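Local coordinates for protein 2-nitropropane dioxygenase (Streptomyces ansochromogenes, PDB 3BW2) that probably oxidises alkyl nitronates such as propionate 3-nitronate with molecular oxygen, using a bound flavin mononucleotide in a TIM-barrel fold, at residues Y96-G101 / P303-A308. Numbering follows the deposited sequence.
Sequences YETELG and PLRKAA
The Y96 ring packs against the helix, with the carbonyl oxygen of L304 over one face, 4.3 Å above the plane and displaced toward the rim. That oxygen already accepts the backbone N-H of A308. A307 and A308 approach the ring obliquely: CE1 of Y96 lies 3.7 Å from CB of A308, while A307 CB packs 3.7 Å from Y96 CB. With CG anti to its own carbonyl carbon (chi1 -72°), the ring reaches beyond A307 and carries OH to where it is hydrogen-bonded to D313 and R281.

Just after Y96 the chain turns at E97, whose positive phi closes helix 90-95 in a Schellman motif, and the extended residues that follow run beside helix 296-311. Loop and helix both lie toward the periphery of this TIM-barrel protein, away from the flavin site. No hydrogen bond joins the two segments. T98 turns its methyl inward, CG2 lying 3.9 Å from CD2 of L304, and OG1 faces CB of P303. The P303 ring rests on the loop backbone in van der Waals contact, its CB 3.2 Å from O of E99 and its CG 3.5 Å from N of G101, while G101 is joined to L300 by a backbone hydrogen bond. L100 and L304 meet obliquely through branch methyls, CD2 of L100 being 3.5 Å from CD1 of L304; A93 and E92 of helix 90-95 adjoin these two leucines respectively.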
loop_
_atom_site.group_PDB
_atom_site.type_symbol
_atom_site.label_atom_id
_atom_site.label_comp_id
_atom_site.label_asym_id
_atom_site.label_seq_id
_atom_site.Cartn_x
_atom_site.Cartn_y
_atom_site.Cartn_z
ATOM N N TYR A 96 -20.792 -16.494 23.588
ATOM C CA TYR A 96 -21.311 -15.171 23.888
ATOM C C TYR A 96 -22.773 -15.258 24.300
ATOM O O TYR A 96 -23.428 -14.239 24.505
ATOM C CB TYR A 96 -21.139 -14.251 22.674
ATOM C CG TYR A 96 -19.695 -13.863 22.441
ATOM C CD1 TYR A 96 -19.014 -13.058 23.357
ATOM C CD2 TYR A 96 -18.992 -14.339 21.334
ATOM C CE1 TYR A 96 -17.667 -12.739 23.181
ATOM C CE2 TYR A 96 -17.642 -14.028 21.149
ATOM C CZ TYR A 96 -16.989 -13.229 22.076
ATOM O OH TYR A 96 -15.652 -12.935 21.913
ATOM N N GLU A 97 -23.267 -16.489 24.419
ATOM C CA GLU A 97 -24.644 -16.758 24.828
ATOM C C GLU A 97 -25.671 -15.891 24.112
ATOM O O GLU A 97 -26.488 -15.218 24.744
ATOM C CB GLU A 97 -24.779 -16.580 26.341
ATOM C CG GLU A 97 -23.823 -17.458 27.133
ATOM C CD GLU A 97 -23.982 -17.302 28.630
ATOM O OE1 GLU A 97 -23.813 -16.173 29.136
ATOM O OE2 GLU A 97 -24.274 -18.314 29.300
ATOM N N THR A 98 -25.628 -15.920 22.787
ATOM C CA THR A 98 -26.552 -15.139 21.985
ATOM C C THR A 98 -26.764 -15.830 20.645
ATOM O O THR A 98 -25.917 -16.600 20.191
ATOM C CB THR A 98 -26.009 -13.717 21.757
ATOM O OG1 THR A 98 -26.965 -12.950 21.015
ATOM C CG2 THR A 98 -24.700 -13.767 20.988
ATOM N N GLU A 99 -27.903 -15.559 20.024
ATOM C CA GLU A 99 -28.244 -16.149 18.734
ATOM C C GLU A 99 -27.611 -15.364 17.591
ATOM O O GLU A 99 -27.440 -14.151 17.687
ATOM C CB GLU A 99 -29.764 -16.146 18.551
ATOM C CG GLU A 99 -30.518 -17.037 19.512
ATOM C CD GLU A 99 -30.628 -18.456 19.001
ATOM O OE1 GLU A 99 -31.240 -18.646 17.929
ATOM O OE2 GLU A 99 -30.105 -19.378 19.664
ATOM N N LEU A 100 -27.265 -16.051 16.509
ATOM C CA LEU A 100 -26.691 -15.369 15.358
ATOM C C LEU A 100 -27.826 -14.553 14.752
ATOM O O LEU A 100 -28.991 -14.922 14.890
ATOM C CB LEU A 100 -26.159 -16.381 14.340
ATOM C CG LEU A 100 -25.003 -17.273 14.818
ATOM C CD1 LEU A 100 -24.587 -18.219 13.699
ATOM C CD2 LEU A 100 -23.822 -16.400 15.255
ATOM N N GLY A 101 -27.495 -13.439 14.106
ATOM C CA GLY A 101 -28.528 -12.612 13.508
ATOM C C GLY A 101 -29.067 -13.224 12.229
ATOM O O GLY A 101 -28.484 -14.167 11.693
ATOM N N PRO A 303 -24.866 -9.683 16.434
ATOM C CA PRO A 303 -25.163 -10.031 17.827
ATOM C C PRO A 303 -23.906 -10.480 18.573
ATOM O O PRO A 303 -23.740 -10.191 19.755
ATOM C CB PRO A 303 -26.180 -11.163 17.692
ATOM C CG PRO A 303 -26.866 -10.851 16.400
ATOM C CD PRO A 303 -25.707 -10.471 15.516
ATOM N N LEU A 304 -23.025 -11.193 17.878
ATOM C CA LEU A 304 -21.786 -11.670 18.490
ATOM C C LEU A 304 -20.914 -10.483 18.877
ATOM O O LEU A 304 -20.384 -10.419 19.990
ATOM C CB LEU A 304 -21.028 -12.579 17.515
ATOM C CG LEU A 304 -21.750 -13.863 17.088
ATOM C CD1 LEU A 304 -20.916 -14.612 16.045
ATOM C CD2 LEU A 304 -21.999 -14.740 18.307
ATOM N N ARG A 305 -20.778 -9.535 17.957
ATOM C CA ARG A 305 -19.971 -8.352 18.211
ATOM C C ARG A 305 -20.545 -7.492 19.330
ATOM O O ARG A 305 -19.793 -6.922 20.116
ATOM C CB ARG A 305 -19.825 -7.533 16.928
ATOM C CG ARG A 305 -18.847 -8.146 15.932
ATOM C CD ARG A 305 -18.768 -7.317 14.668
ATOM N NE ARG A 305 -19.896 -7.578 13.787
ATOM C CZ ARG A 305 -20.246 -6.794 12.776
ATOM N NH1 ARG A 305 -19.556 -5.687 12.525
ATOM N NH2 ARG A 305 -21.276 -7.125 12.010
ATOM N N LYS A 306 -21.872 -7.397 19.401
ATOM C CA LYS A 306 -22.514 -6.614 20.457
ATOM C C LYS A 306 -22.205 -7.243 21.813
ATOM O O LYS A 306 -21.889 -6.548 22.775
ATOM C CB LYS A 306 -24.037 -6.578 20.282
ATOM C CG LYS A 306 -24.553 -5.780 19.096
ATOM C CD LYS A 306 -26.066 -5.593 19.229
ATOM C CE LYS A 306 -26.665 -4.853 18.044
ATOM N NZ LYS A 306 -26.664 -5.682 16.807
ATOM N N ALA A 307 -22.312 -8.563 21.882
ATOM C CA ALA A 307 -22.045 -9.279 23.122
ATOM C C ALA A 307 -20.591 -9.091 23.546
ATOM O O ALA A 307 -20.305 -8.819 24.713
ATOM C CB ALA A 307 -22.348 -10.757 22.941
ATOM N N ALA A 308 -19.675 -9.232 22.593
ATOM C CA ALA A 308 -18.254 -9.079 22.874
ATOM C C ALA A 308 -17.960 -7.675 23.400
ATOM O O ALA A 308 -17.215 -7.503 24.374
ATOM C CB ALA A 308 -17.444 -9.350 21.610
#